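Local coordinates for chitooligosaccharide oxidase (Gibberella zeae, PDB 6Y0R), which oxidises the C1 hydroxyl of chitooligosaccharides to lactones with a bicovalently bound FAD, passing the electrons to molecular oxygen to give hydrogen peroxide, at residues K355-F360 and R429-S434; S371-M376 and L404-D409; N338-S343 and D420-I425. All coordinates share one frame; numbering follows the deposited sequence.

In the fold
The three contacts belong to one antiparallel sheet and the two helices laid over one of its faces. Interaction 2 joins the adjacent strands 371-378 and 403-411, the second lying beside the outermost strand 338-346. Interaction 1, about 13 Å away between centres, pairs the helices above them; interaction 3, about 9 Å from interaction 2 between centres, brings helix 420-433 down on strand 338-346. I432 CD1 rests 3.4 Å from F405 CZ and F357 CZ lies 3.7 Å from L374 CD2, so helix pair and strand pair touch directly. The opposite sheet face looks to the flavin: the Q406 side chain comes within about 6 Å of FAD, whereas that of S342, on the helix side, stays about 13 Å off.

Interaction 1 of 3, residues K355-F360 and R429-S434; sequences KSFVNF and RQSISS
S431 OG is bonded to the backbone oxygen of L428 within its own helix and packs, without a bond across the contact, against F357, 3.4 Å from CD1 at the edge of the ring and in the ring plane. With chi1 at 71°, OG lies between its backbone N and carbonyl carbon, which turns it back to the helix it comes from while leaving its outer side against the phenylalanine. CB of the same serine packs 3.8 Å from F360 CB, and S356 CB approaches S431 O at 3.5 Å. Serine suits such a place, being small enough to let helices come close and able to satisfy its hydroxyl locally. The helix segments 355-360 and 429-433 run antiparallel at 165°, their axes 8.3 Å apart. They form part of the helical layer on the large antiparallel sheet, consistent with the substrate-binding domain of this flavin oxidase family. Toward the sheet, serine gives way to bulk. I432 lays its CD1 over one face of the F357 ring, 4.0 Å from the centroid, in a CH-pi contact displaced toward the rim, nearest F357 CD1. A chi1 of 174° sends the phenylalanine ring out to where it has isoleucine on a face and serine at its edge. Further along, Q430 O takes two donors, S434 OG at 2.7 Å and S434 N at 3.0 Å, which arrive from opposite faces of its carbonyl plane.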
loop_
_atom_site.group_PDB
_atom_site.type_symbol
_atom_site.label_atom_id
_atom_site.label_comp_id
_atom_site.label_asym_id
_atom_site.label_seq_id
_atom_site.Cartn_x
_atom_site.Cartn_y
_atom_site.Cartn_z
ATOM N N LYS A 355 -25.558 9.515 -3.801
ATOM C CA LYS A 355 -26.871 9.097 -3.233
ATOM C C LYS A 355 -27.014 7.570 -3.206
ATOM O O LYS A 355 -27.426 7.056 -2.169
ATOM C CB LYS A 355 -28.042 9.721 -4.000
ATOM C CG LYS A 355 -28.285 11.170 -3.646
ATOM C CD LYS A 355 -29.534 11.755 -4.317
ATOM C CE LYS A 355 -29.637 13.241 -4.043
ATOM N NZ LYS A 355 -30.545 13.935 -4.988
ATOM N N SER A 356 -26.593 6.857 -4.259
ATOM C CA SER A 356 -26.647 5.370 -4.308
ATOM C C SER A 356 -25.797 4.798 -3.188
ATOM O O SER A 356 -26.215 3.899 -2.472
ATOM C CB SER A 356 -26.179 4.814 -5.620
ATOM O OG SER A 356 -26.965 5.354 -6.662
ATOM N N PHE A 357 -24.570 5.315 -3.069
ATOM C CA PHE A 357 -23.617 4.912 -2.020
ATOM C C PHE A 357 -24.218 5.121 -0.631
ATOM O O PHE A 357 -24.219 4.221 0.211
ATOM C CB PHE A 357 -22.322 5.690 -2.251
ATOM C CG PHE A 357 -21.289 5.511 -1.188
ATOM C CD1 PHE A 357 -20.742 4.277 -0.929
ATOM C CD2 PHE A 357 -20.793 6.606 -0.501
ATOM C CE1 PHE A 357 -19.777 4.122 0.053
ATOM C CE2 PHE A 357 -19.824 6.451 0.473
ATOM C CZ PHE A 357 -19.326 5.202 0.755
ATOM N N VAL A 358 -24.681 6.341 -0.340
ATOM C CA VAL A 358 -25.239 6.696 0.992
ATOM C C VAL A 358 -26.491 5.822 1.261
ATOM O O VAL A 358 -26.661 5.385 2.392
ATOM C CB VAL A 358 -25.556 8.199 1.039
ATOM C CG1 VAL A 358 -26.417 8.514 2.237
ATOM C CG2 VAL A 358 -24.291 9.059 1.022
ATOM N N ASN A 359 -27.325 5.589 0.242
ATOM C CA ASN A 359 -28.508 4.677 0.354
ATOM C C ASN A 359 -28.065 3.286 0.835
ATOM O O ASN A 359 -28.672 2.755 1.792
ATOM C CB ASN A 359 -29.287 4.669 -0.965
ATOM C CG ASN A 359 -30.039 5.970 -1.198
ATOM O OD1 ASN A 359 -30.034 6.875 -0.344
ATOM N ND2 ASN A 359 -30.703 6.070 -2.339
ATOM N N PHE A 360 -26.995 2.718 0.269
ATOM C CA PHE A 360 -26.456 1.404 0.682
ATOM C C PHE A 360 -25.946 1.511 2.119
ATOM O O PHE A 360 -26.252 0.665 2.976
ATOM C CB PHE A 360 -25.366 0.916 -0.273
ATOM C CG PHE A 360 -24.883 -0.472 0.052
ATOM C CD1 PHE A 360 -23.992 -0.691 1.098
ATOM C CD2 PHE A 360 -25.389 -1.572 -0.628
ATOM C CE1 PHE A 360 -23.579 -1.974 1.428
ATOM C CE2 PHE A 360 -24.958 -2.848 -0.309
ATOM C CZ PHE A 360 -24.085 -3.044 0.730
ATOM N N ARG A 429 -18.851 -1.534 -2.330
ATOM C CA ARG A 429 -18.057 -1.064 -3.478
ATOM C C ARG A 429 -18.953 -0.880 -4.707
ATOM O O ARG A 429 -18.860 0.133 -5.405
ATOM C CB ARG A 429 -16.935 -2.064 -3.760
ATOM C CG ARG A 429 -16.092 -1.637 -4.944
ATOM C CD ARG A 429 -14.942 -2.580 -5.178
ATOM N NE ARG A 429 -15.409 -3.684 -5.992
ATOM C CZ ARG A 429 -15.736 -4.860 -5.562
ATOM N NH1 ARG A 429 -16.133 -5.798 -6.427
ATOM N NH2 ARG A 429 -15.640 -5.114 -4.260
ATOM N N GLN A 430 -19.789 -1.875 -5.003
ATOM C CA GLN A 430 -20.601 -1.858 -6.238
ATOM C C GLN A 430 -21.695 -0.787 -6.167
ATOM O O GLN A 430 -22.104 -0.379 -7.259
ATOM C CB GLN A 430 -21.195 -3.244 -6.518
ATOM C CG GLN A 430 -20.161 -4.209 -7.062
ATOM C CD GLN A 430 -20.765 -5.544 -7.432
ATOM O OE1 GLN A 430 -21.820 -5.909 -6.926
ATOM N NE2 GLN A 430 -20.077 -6.263 -8.312
ATOM N N SER A 431 -22.082 -0.319 -4.975
ATOM C CA SER A 431 -23.026 0.829 -4.839
ATOM C C SER A 431 -22.466 2.024 -5.601
ATOM O O SER A 431 -23.264 2.881 -6.027
ATOM C CB SER A 431 -23.339 1.185 -3.419
ATOM O OG SER A 431 -22.214 1.788 -2.770
ATOM N N ILE A 432 -21.135 2.102 -5.750
ATOM C CA ILE A 432 -20.464 3.101 -6.618
ATOM C C ILE A 432 -20.101 2.484 -7.969
ATOM O O ILE A 432 -20.464 3.056 -9.003
ATOM C CB ILE A 432 -19.234 3.684 -5.901
ATOM C CG1 ILE A 432 -19.636 4.320 -4.571
ATOM C CG2 ILE A 432 -18.522 4.649 -6.833
ATOM C CD1 ILE A 432 -18.491 4.738 -3.735
ATOM N N SER A 433 -19.366 1.373 -8.018
ATOM C CA SER A 433 -18.632 1.008 -9.243
ATOM C C SER A 433 -19.615 0.543 -10.326
ATOM O O SER A 433 -19.284 0.717 -11.486
ATOM C CB SER A 433 -17.539 -0.009 -9.003
ATOM O OG SER A 433 -18.077 -1.205 -8.463
ATOM N N SER A 434 -20.792 0.037 -9.954
ATOM C CA SER A 434 -21.714 -0.539 -10.970
ATOM C C SER A 434 -22.300 0.585 -11.840
ATOM O O SER A 434 -22.835 0.294 -12.926
ATOM C CB SER A 434 -22.754 -1.422 -10.341
ATOM O OG SER A 434 -23.617 -0.664 -9.520
#

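Interaction 2 of 3, residues S371-M376 and L404-D409; sequences SWWLQM and LFQFYD
Between W373 and Y408 the backbone bonds run both ways: W373 N to Y408 O and Y408 N to W373 O, each 2.9 Å. Q375 and Q406 repeat this two-way pairing, while W372 with D409, L374 with F407 and M376 with F405 are the alternating non-hydrogen-bonded pairs. CA-H groups of these pairs approach carbonyls of the adjacent hydrogen-bonded residues, L374 CA lying 3.0 Å from Q406 O. The two strands are neighbours in a seven-stranded antiparallel sheet; W372, L374, M376, F405 and F407 face its two covering helices, while Q406 on the other face is about 6 Å from FAD at the nearest side-chain approach. Among the aromatic contacts, Y408 CB sits over the centre of the W373 six-membered ring, 3.5 Å from its centroid. The rings themselves are near parallel, planes at 16°, but slid apart, W373 CZ2 hanging over the rim of Y408 by CG at 3.3 Å. A chi1 of 53° swings the indole across to the neighbouring strand; its six-membered ring covers the tyrosine CB and CG, and the tyrosine OH is bonded to D337. On the helix-facing side, M376 lies alongside F405: CG stands over the ring face and the extended chain carries SD past the ring, 3.4 Å from F405 CZ, an oblique Met-aromatic contact. At the strand end a water accepts from S371 N and donates to D409 OD1, while OD2 bonds Y417.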
loop_
_atom_site.group_PDB
_atom_site.type_symbol
_atom_site.label_atom_id
_atom_site.label_comp_id
_atom_site.label_asym_id
_atom_site.label_seq_id
_atom_site.Cartn_x
_atom_site.Cartn_y
_atom_site.Cartn_z
ATOM N N SER A 371 -18.442 -5.324 11.819
ATOM C CA SER A 371 -17.664 -4.107 12.168
ATOM C C SER A 371 -16.908 -3.669 10.901
ATOM O O SER A 371 -15.750 -4.066 10.692
ATOM C CB SER A 371 -16.786 -4.258 13.373
ATOM O OG SER A 371 -16.046 -5.445 13.316
ATOM N N TRP A 372 -17.652 -3.084 9.995
ATOM C CA TRP A 372 -17.099 -2.632 8.696
ATOM C C TRP A 372 -16.688 -1.162 8.806
ATOM O O TRP A 372 -17.182 -0.444 9.662
ATOM C CB TRP A 372 -18.092 -2.870 7.568
ATOM C CG TRP A 372 -19.343 -2.071 7.694
ATOM C CD1 TRP A 372 -20.511 -2.464 8.280
ATOM C CD2 TRP A 372 -19.567 -0.731 7.224
ATOM N NE1 TRP A 372 -21.424 -1.439 8.254
ATOM C CE2 TRP A 372 -20.872 -0.366 7.601
ATOM C CE3 TRP A 372 -18.775 0.221 6.580
ATOM C CZ2 TRP A 372 -21.417 0.885 7.313
ATOM C CZ3 TRP A 372 -19.318 1.452 6.288
ATOM C CH2 TRP A 372 -20.607 1.795 6.672
ATOM N N TRP A 373 -15.762 -0.720 7.960
ATOM C CA TRP A 373 -15.498 0.741 7.839
ATOM C C TRP A 373 -14.952 0.991 6.444
ATOM O O TRP A 373 -14.553 0.035 5.749
ATOM C CB TRP A 373 -14.532 1.297 8.882
ATOM C CG TRP A 373 -13.221 0.596 8.998
ATOM C CD1 TRP A 373 -12.916 -0.395 9.876
ATOM C CD2 TRP A 373 -12.014 0.850 8.249
ATOM N NE1 TRP A 373 -11.614 -0.781 9.726
ATOM C CE2 TRP A 373 -11.039 -0.046 8.721
ATOM C CE3 TRP A 373 -11.699 1.660 7.163
ATOM C CZ2 TRP A 373 -9.739 -0.089 8.219
ATOM C CZ3 TRP A 373 -10.421 1.596 6.628
ATOM C CH2 TRP A 373 -9.461 0.713 7.141
ATOM N N LEU A 374 -14.921 2.249 6.027
ATOM C CA LEU A 374 -14.311 2.574 4.724
ATOM C C LEU A 374 -13.688 3.953 4.833
ATOM O O LEU A 374 -14.009 4.695 5.764
ATOM C CB LEU A 374 -15.316 2.474 3.588
ATOM C CG LEU A 374 -16.470 3.463 3.647
ATOM C CD1 LEU A 374 -16.122 4.742 2.898
ATOM C CD2 LEU A 374 -17.724 2.823 3.068
ATOM N N GLN A 375 -12.743 4.202 3.941
ATOM C CA GLN A 375 -12.137 5.531 3.791
ATOM C C GLN A 375 -12.337 5.947 2.347
ATOM O O GLN A 375 -12.288 5.104 1.423
ATOM C CB GLN A 375 -10.650 5.568 4.152
ATOM C CG GLN A 375 -10.299 5.139 5.553
ATOM C CD GLN A 375 -8.833 4.760 5.585
ATOM O OE1 GLN A 375 -8.289 4.172 4.640
ATOM N NE2 GLN A 375 -8.176 5.127 6.664
ATOM N N MET A 376 -12.623 7.215 2.158
ATOM C CA MET A 376 -12.617 7.842 0.826
ATOM C C MET A 376 -11.531 8.922 0.785
ATOM O O MET A 376 -11.688 9.948 1.444
ATOM C CB MET A 376 -13.967 8.468 0.496
ATOM C CG MET A 376 -13.985 9.003 -0.889
ATOM S SD MET A 376 -15.579 9.618 -1.351
ATOM C CE MET A 376 -15.602 11.139 -0.443
ATOM N N LEU A 404 -9.704 7.429 -3.938
ATOM C CA LEU A 404 -9.277 6.071 -3.547
ATOM C C LEU A 404 -10.150 5.667 -2.374
ATOM O O LEU A 404 -10.076 6.300 -1.303
ATOM C CB LEU A 404 -7.803 6.055 -3.135
ATOM C CG LEU A 404 -7.292 4.742 -2.529
ATOM C CD1 LEU A 404 -7.793 3.561 -3.300
ATOM C CD2 LEU A 404 -5.777 4.689 -2.453
ATOM N N PHE A 405 -10.912 4.604 -2.537
ATOM C CA PHE A 405 -11.699 4.053 -1.440
ATOM C C PHE A 405 -11.000 2.780 -0.924
ATOM O O PHE A 405 -10.487 1.934 -1.741
ATOM C CB PHE A 405 -13.085 3.607 -1.909
ATOM C CG PHE A 405 -14.030 4.702 -2.332
ATOM C CD1 PHE A 405 -13.951 5.250 -3.600
ATOM C CD2 PHE A 405 -14.970 5.197 -1.452
ATOM C CE1 PHE A 405 -14.817 6.263 -3.982
ATOM C CE2 PHE A 405 -15.843 6.190 -1.843
ATOM C CZ PHE A 405 -15.769 6.720 -3.108
ATOM N N GLN A 406 -11.009 2.654 0.402
ATOM C CA GLN A 406 -10.622 1.414 1.078
ATOM C C GLN A 406 -11.840 0.876 1.844
ATOM O O GLN A 406 -12.442 1.647 2.568
ATOM C CB GLN A 406 -9.435 1.637 2.000
ATOM C CG GLN A 406 -9.118 0.356 2.728
ATOM C CD GLN A 406 -7.916 0.455 3.624
ATOM O OE1 GLN A 406 -7.443 1.542 4.037
ATOM N NE2 GLN A 406 -7.405 -0.702 3.946
ATOM N N PHE A 407 -12.197 -0.386 1.643
ATOM C CA PHE A 407 -13.345 -1.024 2.342
ATOM C C PHE A 407 -12.801 -2.155 3.205
ATOM O O PHE A 407 -11.994 -2.924 2.705
ATOM C CB PHE A 407 -14.363 -1.591 1.351
ATOM C CG PHE A 407 -14.778 -0.662 0.237
ATOM C CD1 PHE A 407 -15.740 0.313 0.459
ATOM C CD2 PHE A 407 -14.147 -0.699 -0.999
ATOM C CE1 PHE A 407 -16.146 1.164 -0.557
ATOM C CE2 PHE A 407 -14.569 0.145 -2.028
ATOM C CZ PHE A 407 -15.533 1.098 -1.784
ATOM N N TYR A 408 -13.207 -2.218 4.465
ATOM C CA TYR A 408 -12.578 -3.120 5.462
ATOM C C TYR A 408 -13.654 -3.741 6.351
ATOM O O TYR A 408 -14.596 -3.030 6.742
ATOM C CB TYR A 408 -11.563 -2.325 6.262
ATOM C CG TYR A 408 -10.427 -3.055 6.914
ATOM C CD1 TYR A 408 -10.584 -3.623 8.165
ATOM C CD2 TYR A 408 -9.159 -3.029 6.351
ATOM C CE1 TYR A 408 -9.519 -4.210 8.847
ATOM C CE2 TYR A 408 -8.091 -3.632 7.004
ATOM C CZ TYR A 408 -8.262 -4.202 8.257
ATOM O OH TYR A 408 -7.178 -4.757 8.871
ATOM N N ASP A 409 -13.500 -5.037 6.632
ATOM C CA ASP A 409 -14.404 -5.760 7.563
ATOM C C ASP A 409 -13.542 -6.691 8.397
ATOM O O ASP A 409 -12.833 -7.506 7.812
ATOM C CB ASP A 409 -15.473 -6.483 6.788
ATOM C CG ASP A 409 -16.496 -7.181 7.684
ATOM O OD1 ASP A 409 -16.705 -6.708 8.817
ATOM O OD2 ASP A 409 -17.125 -8.082 7.172
HETATM O O HOH W 1 -17.220 -7.980 10.946
#

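Interaction 3 of 3, residues N338-S343 and D420-I425; sequences NFYASS and DGFNLI
F422 meets Y340 in a T-shaped (edge-to-face) stack: the CD1-CE1 edge of the phenylalanine points down on the centre of the tyrosine ring, with the planes at 88° and the centroids 4.9 Å apart. The closest carbons are F422 CD1 and Y340 CD2, 3.7 Å from each other. The tyrosine reaches out because its CG is anti to the backbone N (chi1 173°), which carries the ring from the strand to the helix. G421, the residue before F422, faces this ring without a side chain. Aliphatic packing continues the contact toward I425. Its CG2 approaches Y340 CE2 obliquely at 3.6 Å and also touches S342 CB at 3.7 Å, so the branched side chain fills the angle between tyrosine and serine. A branched aliphatic residue can meet both at once, and the short serine side chain lets CG2 lie against its CB.

Y340 and S342 share the helix-facing side of strand 338-346, while A341 between them points the other way, as strand alternation requires. Helix 420-433, which follows strand 403-411 in the chain, covers this outermost strand of the antiparallel sheet in an alpha/beta two-layer packing; segment 420-425 lies at 26° to 338-343, the axes 9.0 Å apart. The polar contacts lie around the phenol. One water donates to Y340 OH at 2.7 Å and to F422 O at 2.8 Å, linking strand and helix. D449, outside both segments, takes Y340 OH on one carboxylate oxygen and S342 OG on the other; its negative charge would probably polarise the phenol O-H. Beyond the stack, the ring of Y417 also meets F422.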
loop_
_atom_site.group_PDB
_atom_site.type_symbol
_atom_site.label_atom_id
_atom_site.label_comp_id
_atom_site.label_asym_id
_atom_site.label_seq_id
_atom_site.Cartn_x
_atom_site.Cartn_y
_atom_site.Cartn_z
ATOM N N ASN A 338 -7.759 -10.024 11.499
ATOM C CA ASN A 338 -8.561 -11.117 10.886
ATOM C C ASN A 338 -9.656 -10.459 10.053
ATOM O O ASN A 338 -10.624 -9.986 10.613
ATOM C CB ASN A 338 -9.132 -12.035 11.976
ATOM C CG ASN A 338 -9.744 -13.302 11.441
ATOM O OD1 ASN A 338 -9.816 -13.538 10.239
ATOM N ND2 ASN A 338 -10.254 -14.127 12.352
ATOM N N PHE A 339 -9.420 -10.277 8.759
ATOM C CA PHE A 339 -10.236 -9.325 7.969
ATOM C C PHE A 339 -10.297 -9.663 6.490
ATOM O O PHE A 339 -9.584 -10.520 5.970
ATOM C CB PHE A 339 -9.666 -7.929 8.184
ATOM C CG PHE A 339 -8.332 -7.728 7.528
ATOM C CD1 PHE A 339 -7.171 -8.185 8.116
ATOM C CD2 PHE A 339 -8.233 -7.034 6.328
ATOM C CE1 PHE A 339 -5.919 -7.957 7.563
ATOM C CE2 PHE A 339 -6.970 -6.782 5.781
ATOM C CZ PHE A 339 -5.828 -7.278 6.370
ATOM N N TYR A 340 -11.231 -8.998 5.842
ATOM C CA TYR A 340 -11.374 -8.937 4.384
ATOM C C TYR A 340 -11.441 -7.454 3.995
ATOM O O TYR A 340 -11.921 -6.632 4.750
ATOM C CB TYR A 340 -12.628 -9.673 3.941
ATOM C CG TYR A 340 -12.944 -9.510 2.485
ATOM C CD1 TYR A 340 -12.048 -9.904 1.498
ATOM C CD2 TYR A 340 -14.112 -8.883 2.077
ATOM C CE1 TYR A 340 -12.319 -9.717 0.160
ATOM C CE2 TYR A 340 -14.415 -8.724 0.743
ATOM C CZ TYR A 340 -13.499 -9.100 -0.228
ATOM O OH TYR A 340 -13.815 -8.923 -1.541
ATOM N N ALA A 341 -10.832 -7.124 2.870
ATOM C CA ALA A 341 -10.781 -5.738 2.374
ATOM C C ALA A 341 -10.952 -5.729 0.880
ATOM O O ALA A 341 -10.762 -6.741 0.176
ATOM C CB ALA A 341 -9.470 -5.102 2.770
ATOM N N SER A 342 -11.281 -4.548 0.380
ATOM C CA SER A 342 -11.316 -4.283 -1.072
ATOM C C SER A 342 -11.022 -2.795 -1.243
ATOM O O SER A 342 -10.747 -2.134 -0.251
ATOM C CB SER A 342 -12.669 -4.641 -1.656
ATOM O OG SER A 342 -12.692 -4.568 -3.049
ATOM N N SER A 343 -11.025 -2.350 -2.476
ATOM C CA SER A 343 -10.681 -0.945 -2.783
ATOM C C SER A 343 -11.379 -0.531 -4.060
ATOM O O SER A 343 -11.886 -1.397 -4.841
ATOM C CB SER A 343 -9.176 -0.707 -2.865
ATOM O OG SER A 343 -8.570 -1.443 -3.938
ATOM N N ASP A 420 -20.833 -14.014 4.370
ATOM C CA ASP A 420 -21.725 -12.855 4.090
ATOM C C ASP A 420 -20.916 -11.551 4.134
ATOM O O ASP A 420 -21.365 -10.601 3.500
ATOM C CB ASP A 420 -22.977 -12.766 4.976
ATOM C CG ASP A 420 -22.743 -12.607 6.468
ATOM O OD1 ASP A 420 -21.585 -12.560 6.903
ATOM O OD2 ASP A 420 -23.748 -12.589 7.205
ATOM N N GLY A 421 -19.756 -11.537 4.778
ATOM C CA GLY A 421 -18.826 -10.372 4.770
ATOM C C GLY A 421 -18.320 -10.032 3.383
ATOM O O GLY A 421 -18.180 -8.802 3.042
ATOM N N PHE A 422 -18.028 -11.040 2.560
ATOM C CA PHE A 422 -17.677 -10.811 1.146
ATOM C C PHE A 422 -18.791 -10.045 0.455
ATOM O O PHE A 422 -18.493 -9.145 -0.365
ATOM C CB PHE A 422 -17.397 -12.137 0.421
ATOM C CG PHE A 422 -16.286 -12.966 1.012
ATOM C CD1 PHE A 422 -15.054 -12.408 1.315
ATOM C CD2 PHE A 422 -16.427 -14.339 1.204
ATOM C CE1 PHE A 422 -14.017 -13.160 1.826
ATOM C CE2 PHE A 422 -15.368 -15.103 1.663
ATOM C CZ PHE A 422 -14.177 -14.519 2.021
ATOM N N ASN A 423 -20.062 -10.443 0.669
ATOM C CA ASN A 423 -21.177 -9.801 -0.066
ATOM C C ASN A 423 -21.400 -8.380 0.483
ATOM O O ASN A 423 -21.759 -7.505 -0.306
ATOM C CB ASN A 423 -22.479 -10.606 -0.026
ATOM C CG ASN A 423 -23.273 -10.424 -1.308
ATOM O OD1 ASN A 423 -22.773 -10.714 -2.397
ATOM N ND2 ASN A 423 -24.503 -9.950 -1.201
ATOM N N LEU A 424 -21.167 -8.159 1.762
ATOM C CA LEU A 424 -21.340 -6.816 2.367
ATOM C C LEU A 424 -20.353 -5.881 1.660
ATOM O O LEU A 424 -20.748 -4.770 1.213
ATOM C CB LEU A 424 -21.001 -6.867 3.852
ATOM C CG LEU A 424 -20.904 -5.506 4.547
ATOM C CD1 LEU A 424 -22.223 -4.781 4.492
ATOM C CD2 LEU A 424 -20.428 -5.659 5.979
ATOM N N ILE A 425 -19.081 -6.293 1.609
ATOM C CA ILE A 425 -18.021 -5.390 1.049
ATOM C C ILE A 425 -18.216 -5.222 -0.461
ATOM O O ILE A 425 -18.010 -4.092 -1.002
ATOM C CB ILE A 425 -16.638 -5.934 1.433
ATOM C CG1 ILE A 425 -16.366 -5.817 2.930
ATOM C CG2 ILE A 425 -15.516 -5.273 0.630
ATOM C CD1 ILE A 425 -16.398 -4.412 3.459
HETATM O O HOH W 2 -16.395 -9.411 -2.258
#